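Local coordinates for protein ribose-phosphate pyrophosphokinase (Sulfolobus solfataricus, PDB 4TWB) that transfers the pyrophosphoryl group of ATP to the 1-hydroxyl of ribose 5-phosphate, making PRPP for nucleotide biosynthesis, at residues G209-S220 and A237-L248; I12-L20 and D282-L291. All blocks are in the same frame, centred on the assembly; numbering follows the deposited sequence.

In the fold
In this two-domain chain, whose halves both belong to the phosphoribosyltransferase-like group, the C-terminal tail returns to pack on the N-terminal domain. Contact 1 pairs two neighbouring inner strands of the six-stranded parallel sheet in the phosphoribosyltransferase domain, then continues past a corner into the ribose-phosphate site. Contact 2 packs helix 12-20 of the N-terminal domain against the last helix, 284-289. Along the chain the segments run 12-20, 209-220, 237-248 and 282-291, with contact 1 nested inside the loop that contact 2 closes. The contact centres lie about 25 Å apart, the nearest atoms about 6 Å. Just after strand 279-281, an edge strand, within this chain, of the sheet that holds contact 1, the chain crosses back to the N-terminal domain, tying the two together.

Contact 1 of 2, residues G209-S220 and A237-L248; sequences GKDVVIIDDIIS and AKSVTAAAIHLL. With SO4 (sulfate ion), chain H.
Strands 211-216 and 239-244 run parallel at 22°, their axes 4.5 Å apart at closest, joined by backbone bonds such as Thr241 N to Val212 O (2.8 Å) and Ala243 N to Ile214 O (2.8 Å). Past the corners at Asp217 and Ile245 the pairing resumes, His246 N meeting Asp217 O almost head-on (173° at the hydrogen). Near the strand starts, the Ser239 hydroxyl OG donates to Asp211 OD1 (2.7 Å), reaching it from above the carboxylate plane. On the face of Val212, Ile214 and Val240, Ile214 CD1 meets Val240 CG1 at 3.8 Å, and helix 223-233 covers Ile214 and Val240. Ile219 turns CG1 beside its backbone N (chi1 -68°), which sets that atom against Ala244 CB (3.7 Å), while its CB touches Leu247 CD2. The His246 ring takes Ile218 CG1 at its edge. Beyond the contact, His246 ND1 is bonded to Thr270, and Asp217 OD2 to His127, a predicted magnesium ligand. Ser220 N gives a bond to sulfate O3 (2.8 Å), and Thr221 and Gly222 hold the same ion. This is a beta-alpha-beta crossover whose first strand leads into the PRPP-binding loop of type I phosphoribosyltransferases, where ribose 5-phosphate binds.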
loop_
_atom_site.group_PDB
_atom_site.type_symbol
_atom_site.label_atom_id
_atom_site.label_comp_id
_atom_site.label_asym_id
_atom_site.label_seq_id
_atom_site.Cartn_x
_atom_site.Cartn_y
_atom_site.Cartn_z
ATOM N N GLY A 209 7.382 37.560 27.063
ATOM C CA GLY A 209 8.728 37.965 26.689
ATOM C C GLY A 209 9.719 36.854 26.399
ATOM O O GLY A 209 10.887 37.126 26.112
ATOM N N LYS A 210 9.262 35.605 26.467
ATOM C CA LYS A 210 10.137 34.447 26.261
ATOM C C LYS A 210 10.094 33.890 24.832
ATOM O O LYS A 210 9.142 34.126 24.094
ATOM C CB LYS A 210 9.819 33.342 27.271
ATOM C CG LYS A 210 10.037 33.756 28.708
ATOM C CD LYS A 210 10.356 32.565 29.594
ATOM C CE LYS A 210 10.578 32.986 31.050
ATOM N NZ LYS A 210 11.660 34.013 31.184
ATOM N N ASP A 211 11.145 33.167 24.450
ATOM C CA ASP A 211 11.212 32.495 23.152
ATOM C C ASP A 211 10.527 31.130 23.209
ATOM O O ASP A 211 11.151 30.134 23.573
ATOM C CB ASP A 211 12.665 32.288 22.726
ATOM C CG ASP A 211 13.287 33.528 22.144
ATOM O OD1 ASP A 211 12.557 34.333 21.545
ATOM O OD2 ASP A 211 14.514 33.696 22.266
ATOM N N VAL A 212 9.255 31.081 22.833
ATOM C CA VAL A 212 8.465 29.863 22.966
ATOM C C VAL A 212 8.780 28.794 21.920
ATOM O O VAL A 212 9.050 29.098 20.756
ATOM C CB VAL A 212 6.973 30.173 22.932
ATOM C CG1 VAL A 212 6.161 28.889 22.978
ATOM C CG2 VAL A 212 6.613 31.090 24.088
ATOM N N VAL A 213 8.763 27.540 22.355
ATOM C CA VAL A 213 8.921 26.401 21.462
ATOM C C VAL A 213 7.734 25.476 21.652
ATOM O O VAL A 213 7.538 24.915 22.731
ATOM C CB VAL A 213 10.189 25.603 21.767
ATOM C CG1 VAL A 213 10.367 24.486 20.761
ATOM C CG2 VAL A 213 11.385 26.513 21.758
ATOM N N ILE A 214 6.926 25.330 20.610
ATOM C CA ILE A 214 5.761 24.453 20.670
ATOM C C ILE A 214 6.089 23.059 20.141
ATOM O O ILE A 214 6.434 22.897 18.968
ATOM C CB ILE A 214 4.583 25.025 19.884
ATOM C CG1 ILE A 214 4.403 26.502 20.216
ATOM C CG2 ILE A 214 3.321 24.252 20.207
ATOM C CD1 ILE A 214 3.182 27.129 19.601
ATOM N N ILE A 215 5.966 22.064 21.018
ATOM C CA ILE A 215 6.381 20.698 20.714
ATOM C C ILE A 215 5.215 19.702 20.642
ATOM O O ILE A 215 4.420 19.586 21.577
ATOM C CB ILE A 215 7.402 20.189 21.748
ATOM C CG1 ILE A 215 8.581 21.147 21.843
ATOM C CG2 ILE A 215 7.901 18.808 21.379
ATOM C CD1 ILE A 215 9.641 20.699 22.826
ATOM N N ASP A 216 5.127 18.978 19.531
ATOM C CA ASP A 216 4.122 17.924 19.367
ATOM C C ASP A 216 4.784 16.700 18.741
ATOM O O ASP A 216 5.904 16.785 18.222
ATOM C CB ASP A 216 2.949 18.407 18.499
ATOM C CG ASP A 216 1.607 17.835 18.946
ATOM O OD1 ASP A 216 0.560 18.285 18.432
ATOM O OD2 ASP A 216 1.598 16.930 19.810
ATOM N N ASP A 217 4.103 15.560 18.793
ATOM C CA ASP A 217 4.644 14.354 18.179
ATOM C C ASP A 217 4.618 14.466 16.659
ATOM O O ASP A 217 5.607 14.178 15.989
ATOM C CB ASP A 217 3.926 13.087 18.664
ATOM C CG ASP A 217 2.484 12.993 18.187
ATOM O OD1 ASP A 217 1.797 14.043 18.185
ATOM O OD2 ASP A 217 2.044 11.862 17.834
ATOM N N ILE A 218 3.490 14.917 16.124
ATOM C CA ILE A 218 3.314 15.016 14.681
ATOM C C ILE A 218 2.827 16.403 14.255
ATOM O O ILE A 218 2.034 17.037 14.949
ATOM C CB ILE A 218 2.279 13.983 14.195
ATOM C CG1 ILE A 218 2.716 12.568 14.566
ATOM C CG2 ILE A 218 2.048 14.109 12.691
ATOM C CD1 ILE A 218 1.638 11.563 14.371
ATOM N N ILE A 219 3.299 16.877 13.111
ATOM C CA ILE A 219 2.720 18.071 12.505
ATOM C C ILE A 219 2.328 17.778 11.052
ATOM O O ILE A 219 3.187 17.563 10.190
ATOM C CB ILE A 219 3.671 19.279 12.594
ATOM C CG1 ILE A 219 3.824 19.725 14.048
ATOM C CG2 ILE A 219 3.139 20.439 11.784
ATOM C CD1 ILE A 219 4.841 20.827 14.231
ATOM N N SER A 220 1.022 17.741 10.795
ATOM C CA SER A 220 0.493 17.431 9.465
ATOM C C SER A 220 0.052 18.686 8.737
ATOM O O SER A 220 0.785 19.227 7.914
ATOM C CB SER A 220 -0.697 16.477 9.558
ATOM O OG SER A 220 -0.275 15.146 9.771
ATOM N N ALA A 237 4.849 36.344 23.795
ATOM C CA ALA A 237 5.935 35.569 23.211
ATOM C C ALA A 237 6.844 36.474 22.390
ATOM O O ALA A 237 6.377 37.221 21.546
ATOM C CB ALA A 237 5.388 34.457 22.358
ATOM N N LYS A 238 8.140 36.421 22.663
ATOM C CA LYS A 238 9.106 37.183 21.897
ATOM C C LYS A 238 9.229 36.571 20.506
ATOM O O LYS A 238 9.383 37.275 19.504
ATOM C CB LYS A 238 10.458 37.189 22.611
ATOM C CG LYS A 238 11.548 37.988 21.909
ATOM C CD LYS A 238 12.831 38.047 22.726
ATOM C CE LYS A 238 13.986 38.619 21.912
ATOM N NZ LYS A 238 15.312 38.162 22.421
ATOM N N SER A 239 9.162 35.243 20.461
ATOM C CA SER A 239 9.196 34.491 19.211
ATOM C C SER A 239 8.568 33.120 19.425
ATOM O O SER A 239 8.472 32.650 20.559
ATOM C CB SER A 239 10.629 34.344 18.682
ATOM O OG SER A 239 11.355 33.333 19.361
ATOM N N VAL A 240 8.125 32.495 18.336
ATOM C CA VAL A 240 7.579 31.144 18.392
ATOM C C VAL A 240 8.313 30.210 17.436
ATOM O O VAL A 240 8.478 30.511 16.264
ATOM C CB VAL A 240 6.071 31.112 18.084
ATOM C CG1 VAL A 240 5.576 29.683 18.038
ATOM C CG2 VAL A 240 5.307 31.903 19.119
ATOM N N THR A 241 8.782 29.088 17.967
ATOM C CA THR A 241 9.394 28.046 17.163
ATOM C C THR A 241 8.538 26.796 17.317
ATOM O O THR A 241 7.945 26.572 18.368
ATOM C CB THR A 241 10.828 27.752 17.619
ATOM O OG1 THR A 241 11.652 28.896 17.383
ATOM C CG2 THR A 241 11.397 26.584 16.852
ATOM N N ALA A 242 8.450 25.994 16.262
ATOM C CA ALA A 242 7.677 24.761 16.318
ATOM C C ALA A 242 8.573 23.547 16.112
ATOM O O ALA A 242 9.473 23.565 15.277
ATOM C CB ALA A 242 6.549 24.781 15.306
ATOM N N ALA A 243 8.325 22.500 16.891
ATOM C CA ALA A 243 9.125 21.288 16.829
ATOM C C ALA A 243 8.253 20.042 16.924
ATOM O O ALA A 243 7.333 19.973 17.728
ATOM C CB ALA A 243 10.169 21.287 17.940
ATOM N N ALA A 244 8.541 19.057 16.093
ATOM C CA ALA A 244 7.883 17.765 16.212
ATOM C C ALA A 244 8.844 16.658 15.808
ATOM O O ALA A 244 9.800 16.889 15.065
ATOM C CB ALA A 244 6.643 17.728 15.356
ATOM N N ILE A 245 8.600 15.456 16.298
ATOM C CA ILE A 245 9.401 14.317 15.868
ATOM C C ILE A 245 9.110 13.981 14.383
ATOM O O ILE A 245 10.029 13.864 13.561
ATOM C CB ILE A 245 9.180 13.086 16.783
ATOM C CG1 ILE A 245 9.749 13.343 18.178
ATOM C CG2 ILE A 245 9.818 11.850 16.186
ATOM C CD1 ILE A 245 8.860 14.201 19.087
ATOM N N HIS A 246 7.827 13.865 14.046
ATOM C CA HIS A 246 7.401 13.552 12.691
ATOM C C HIS A 246 6.828 14.771 11.986
ATOM O O HIS A 246 5.710 15.196 12.276
ATOM C CB HIS A 246 6.364 12.427 12.709
ATOM C CG HIS A 246 6.772 11.252 13.538
ATOM N ND1 HIS A 246 7.842 10.447 13.208
ATOM C CD2 HIS A 246 6.265 10.756 14.692
ATOM C CE1 HIS A 246 7.971 9.501 14.122
ATOM N NE2 HIS A 246 7.028 9.669 15.036
ATOM N N LEU A 247 7.592 15.335 11.054
ATOM C CA LEU A 247 7.126 16.499 10.300
ATOM C C LEU A 247 6.510 16.123 8.956
ATOM O O LEU A 247 7.168 16.234 7.920
ATOM C CB LEU A 247 8.274 17.474 10.069
ATOM C CG LEU A 247 8.526 18.575 11.092
ATOM C CD1 LEU A 247 9.544 19.561 10.556
ATOM C CD2 LEU A 247 7.226 19.283 11.418
ATOM N N LEU A 248 5.253 15.683 8.969
ATOM C CA LEU A 248 4.543 15.323 7.734
ATOM C C LEU A 248 3.841 16.543 7.154
ATOM O O LEU A 248 2.611 16.589 7.113
ATOM C CB LEU A 248 3.469 14.262 8.008
ATOM C CG LEU A 248 3.745 13.113 8.976
ATOM C CD1 LEU A 248 2.446 12.437 9.355
ATOM C CD2 LEU A 248 4.714 12.126 8.355
HETATM S S SO4 H . -2.379 18.461 12.628
HETATM O O1 SO4 H . -3.232 19.603 12.933
HETATM O O2 SO4 H . -2.351 17.552 13.771
HETATM O O3 SO4 H . -1.024 18.938 12.349
HETATM O O4 SO4 H . -2.921 17.762 11.453
#

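Contact 2 of 2, residues I12-L20 and D282-L291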
loop_
_atom_site.group_PDB
_atom_site.type_symbol
_atom_site.label_atom_id
_atom_site.label_comp_id
_atom_site.label_asym_id
_atom_site.label_seq_id
_atom_site.Cartn_x
_atom_site.Cartn_y
_atom_site.Cartn_z
ATOM N N ILE A 12 19.117 6.684 7.938
ATOM C CA ILE A 12 19.169 6.047 9.246
ATOM C C ILE A 12 19.899 4.707 9.224
ATOM O O ILE A 12 20.625 4.378 10.168
ATOM C CB ILE A 12 17.769 5.863 9.856
ATOM C CG1 ILE A 12 17.178 7.212 10.243
ATOM C CG2 ILE A 12 17.837 4.978 11.082
ATOM C CD1 ILE A 12 15.797 7.109 10.836
ATOM N N ASP A 13 19.710 3.938 8.153
ATOM C CA ASP A 13 20.404 2.661 8.006
ATOM C C ASP A 13 21.927 2.864 7.940
ATOM O O ASP A 13 22.688 2.139 8.576
ATOM C CB ASP A 13 19.896 1.899 6.771
ATOM C CG ASP A 13 20.088 2.679 5.469
ATOM O OD1 ASP A 13 20.028 3.937 5.486
ATOM O OD2 ASP A 13 20.294 2.029 4.422
ATOM N N GLU A 14 22.360 3.868 7.184
ATOM C CA GLU A 14 23.778 4.145 7.025
ATOM C C GLU A 14 24.433 4.659 8.293
ATOM O O GLU A 14 25.518 4.212 8.664
ATOM C CB GLU A 14 24.004 5.142 5.902
ATOM C CG GLU A 14 23.868 4.507 4.554
ATOM C CD GLU A 14 25.054 4.809 3.673
ATOM O OE1 GLU A 14 25.744 5.818 3.955
ATOM O OE2 GLU A 14 25.284 4.055 2.693
ATOM N N SER A 15 23.788 5.605 8.960
ATOM C CA SER A 15 24.391 6.137 10.173
ATOM C C SER A 15 24.297 5.138 11.340
ATOM O O SER A 15 25.172 5.110 12.201
ATOM C CB SER A 15 23.880 7.554 10.521
ATOM O OG SER A 15 22.612 7.534 11.137
ATOM N N LEU A 16 23.272 4.293 11.349
ATOM C CA LEU A 16 23.229 3.216 12.335
ATOM C C LEU A 16 24.360 2.205 12.111
ATOM O O LEU A 16 24.817 1.542 13.047
ATOM C CB LEU A 16 21.886 2.486 12.311
ATOM C CG LEU A 16 20.735 3.056 13.144
ATOM C CD1 LEU A 16 19.584 2.064 13.109
ATOM C CD2 LEU A 16 21.144 3.372 14.600
ATOM N N SER A 17 24.794 2.083 10.861
ATOM C CA SER A 17 25.896 1.190 10.524
ATOM C C SER A 17 27.212 1.688 11.121
ATOM O O SER A 17 27.970 0.913 11.697
ATOM C CB SER A 17 26.030 1.062 9.003
ATOM O OG SER A 17 27.079 0.176 8.668
ATOM N N LYS A 18 27.487 2.982 10.970
ATOM C CA LYS A 18 28.656 3.595 11.590
ATOM C C LYS A 18 28.587 3.465 13.108
ATOM O O LYS A 18 29.459 2.864 13.730
ATOM C CB LYS A 18 28.774 5.075 11.191
ATOM C CG LYS A 18 29.050 5.290 9.693
ATOM C CD LYS A 18 29.263 6.762 9.335
ATOM C CE LYS A 18 30.636 7.286 9.789
ATOM N NZ LYS A 18 30.713 7.672 11.239
ATOM N N ILE A 19 27.529 4.015 13.691
ATOM C CA ILE A 19 27.339 4.031 15.139
ATOM C C ILE A 19 27.495 2.674 15.813
ATOM O O ILE A 19 28.086 2.578 16.892
ATOM C CB ILE A 19 25.951 4.603 15.506
ATOM C CG1 ILE A 19 25.885 6.089 15.141
ATOM C CG2 ILE A 19 25.643 4.410 16.975
ATOM C CD1 ILE A 19 24.499 6.669 15.231
ATOM N N LEU A 20 26.962 1.626 15.197
ATOM C CA LEU A 20 26.989 0.313 15.826
ATOM C C LEU A 20 28.137 -0.534 15.306
ATOM O O LEU A 20 28.426 -1.602 15.853
ATOM C CB LEU A 20 25.671 -0.408 15.587
ATOM C CG LEU A 20 24.454 0.270 16.196
ATOM C CD1 LEU A 20 23.180 -0.402 15.694
ATOM C CD2 LEU A 20 24.549 0.197 17.710
ATOM N N ASP A 282 18.999 14.126 13.179
ATOM C CA ASP A 282 19.182 12.711 12.850
ATOM C C ASP A 282 19.073 11.910 14.150
ATOM O O ASP A 282 19.948 11.975 15.008
ATOM C CB ASP A 282 20.538 12.495 12.156
ATOM C CG ASP A 282 20.935 11.035 12.057
ATOM O OD1 ASP A 282 20.109 10.155 12.396
ATOM O OD2 ASP A 282 22.090 10.778 11.635
ATOM N N VAL A 283 17.985 11.169 14.289
ATOM C CA VAL A 283 17.672 10.488 15.533
ATOM C C VAL A 283 18.258 9.082 15.612
ATOM O O VAL A 283 17.870 8.300 16.490
ATOM C CB VAL A 283 16.147 10.367 15.736
ATOM C CG1 VAL A 283 15.546 11.735 16.025
ATOM C CG2 VAL A 283 15.487 9.709 14.511
ATOM N N SER A 284 19.181 8.759 14.705
ATOM C CA SER A 284 19.837 7.450 14.733
ATOM C C SER A 284 20.501 7.190 16.091
ATOM O O SER A 284 20.417 6.095 16.641
ATOM C CB SER A 284 20.879 7.355 13.626
ATOM O OG SER A 284 20.319 7.731 12.394
ATOM N N GLN A 285 21.167 8.210 16.621
ATOM C CA GLN A 285 21.815 8.096 17.924
ATOM C C GLN A 285 20.834 7.660 19.032
ATOM O O GLN A 285 21.160 6.814 19.868
ATOM C CB GLN A 285 22.516 9.412 18.284
ATOM C CG GLN A 285 23.538 9.280 19.405
ATOM C CD GLN A 285 24.560 8.170 19.156
ATOM O OE1 GLN A 285 25.452 8.303 18.305
ATOM N NE2 GLN A 285 24.444 7.073 19.918
ATOM N N SER A 286 19.631 8.232 19.030
ATOM C CA SER A 286 18.595 7.849 19.986
ATOM C C SER A 286 18.074 6.433 19.742
ATOM O O SER A 286 17.753 5.703 20.688
ATOM C CB SER A 286 17.433 8.843 19.956
ATOM O OG SER A 286 17.807 10.107 20.492
ATOM N N ILE A 287 17.976 6.042 18.471
ATOM C CA ILE A 287 17.524 4.694 18.129
ATOM C C ILE A 287 18.560 3.666 18.588
ATOM O O ILE A 287 18.198 2.619 19.119
ATOM C CB ILE A 287 17.234 4.540 16.615
ATOM C CG1 ILE A 287 15.940 5.256 16.236
ATOM C CG2 ILE A 287 17.091 3.090 16.238
ATOM C CD1 ILE A 287 15.863 5.610 14.750
ATOM N N ALA A 288 19.843 3.987 18.411
ATOM C CA ALA A 288 20.934 3.081 18.783
ATOM C C ALA A 288 20.896 2.688 20.247
ATOM O O ALA A 288 21.091 1.518 20.584
ATOM C CB ALA A 288 22.285 3.684 18.439
ATOM N N LEU A 289 20.667 3.669 21.118
ATOM C CA LEU A 289 20.620 3.398 22.553
ATOM C C LEU A 289 19.579 2.346 22.863
ATOM O O LEU A 289 19.784 1.483 23.718
ATOM C CB LEU A 289 20.241 4.641 23.337
ATOM C CG LEU A 289 21.190 5.819 23.333
ATOM C CD1 LEU A 289 20.611 6.860 24.251
ATOM C CD2 LEU A 289 22.564 5.384 23.800
ATOM N N SER A 290 18.453 2.439 22.164
ATOM C CA SER A 290 17.258 1.678 22.511
ATOM C C SER A 290 17.288 0.264 21.969
ATOM O O SER A 290 16.381 -0.513 22.238
ATOM C CB SER A 290 16.003 2.404 22.011
ATOM O OG SER A 290 16.067 3.806 22.279
ATOM N N LEU A 291 18.337 -0.066 21.215
ATOM C CA LEU A 291 18.492 -1.399 20.620
ATOM C C LEU A 291 18.911 -2.437 21.660
ATOM O O LEU A 291 19.759 -3.292 21.380
ATOM C CB LEU A 291 19.501 -1.374 19.463
ATOM C CG LEU A 291 18.962 -0.695 18.211
ATOM C CD1 LEU A 291 19.983 -0.676 17.088
ATOM C CD2 LEU A 291 17.681 -1.370 17.767
ATOM O OXT LEU A 291 18.423 -2.439 22.799
#
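Ser284 packs as a knob into a hole formed by Ile12, Ser15, Leu16 and Ile19, where helix 12-20 of the N-terminal domain crosses the short C-terminal helix 284-289 at -56°. The axes come within 9.6 Å.

The polar interactions gather at the start of the second helix. Asp282 swings its carboxylate away from its own backbone N (chi1 167°), so that OD1, approached from above the carboxylate plane, accepts from Ser284 N at 2.9 Å, an Asx turn leading into the helix. The other oxygen, OD2, faces the first helix and takes a weak bond from Ser15 OG (3.3 Å). One carboxylate thus serves both the turn and the neighbouring helix. With an alanine here, Ser284 N would probably be left without its acceptor at the helix start, and the Ser15 hydroxyl without its weak tie to the carboxylate.

The apolar interactions follow the helices onward. Ala288 CB, with no branch to keep its neighbours off, receives Ile19 CG2 at 3.7 Å and Leu16 CD2 at 4.0 Å, with Leu20 CD2 also close by. Ile19 further lays CD1 against Gln285 OE1, the glutamine chain bending at chi2 to bring its amide over the isoleucine. On the more buried side, Ile287 meets Ile12 and Leu16 at about right angles, and strand 120-124 of the N-terminal domain sheet lies against it. That sheet also holds the chain terminus, since the Leu291 carboxylate forms a salt bridge with Lys140 of strand 138-142. The C-terminal helix is therefore packed on the N-terminal domain. At the far end of the pair, the Leu20 and Leu291 side chains slant across one another, with CD1 of Leu20 set against CD1 of Leu291.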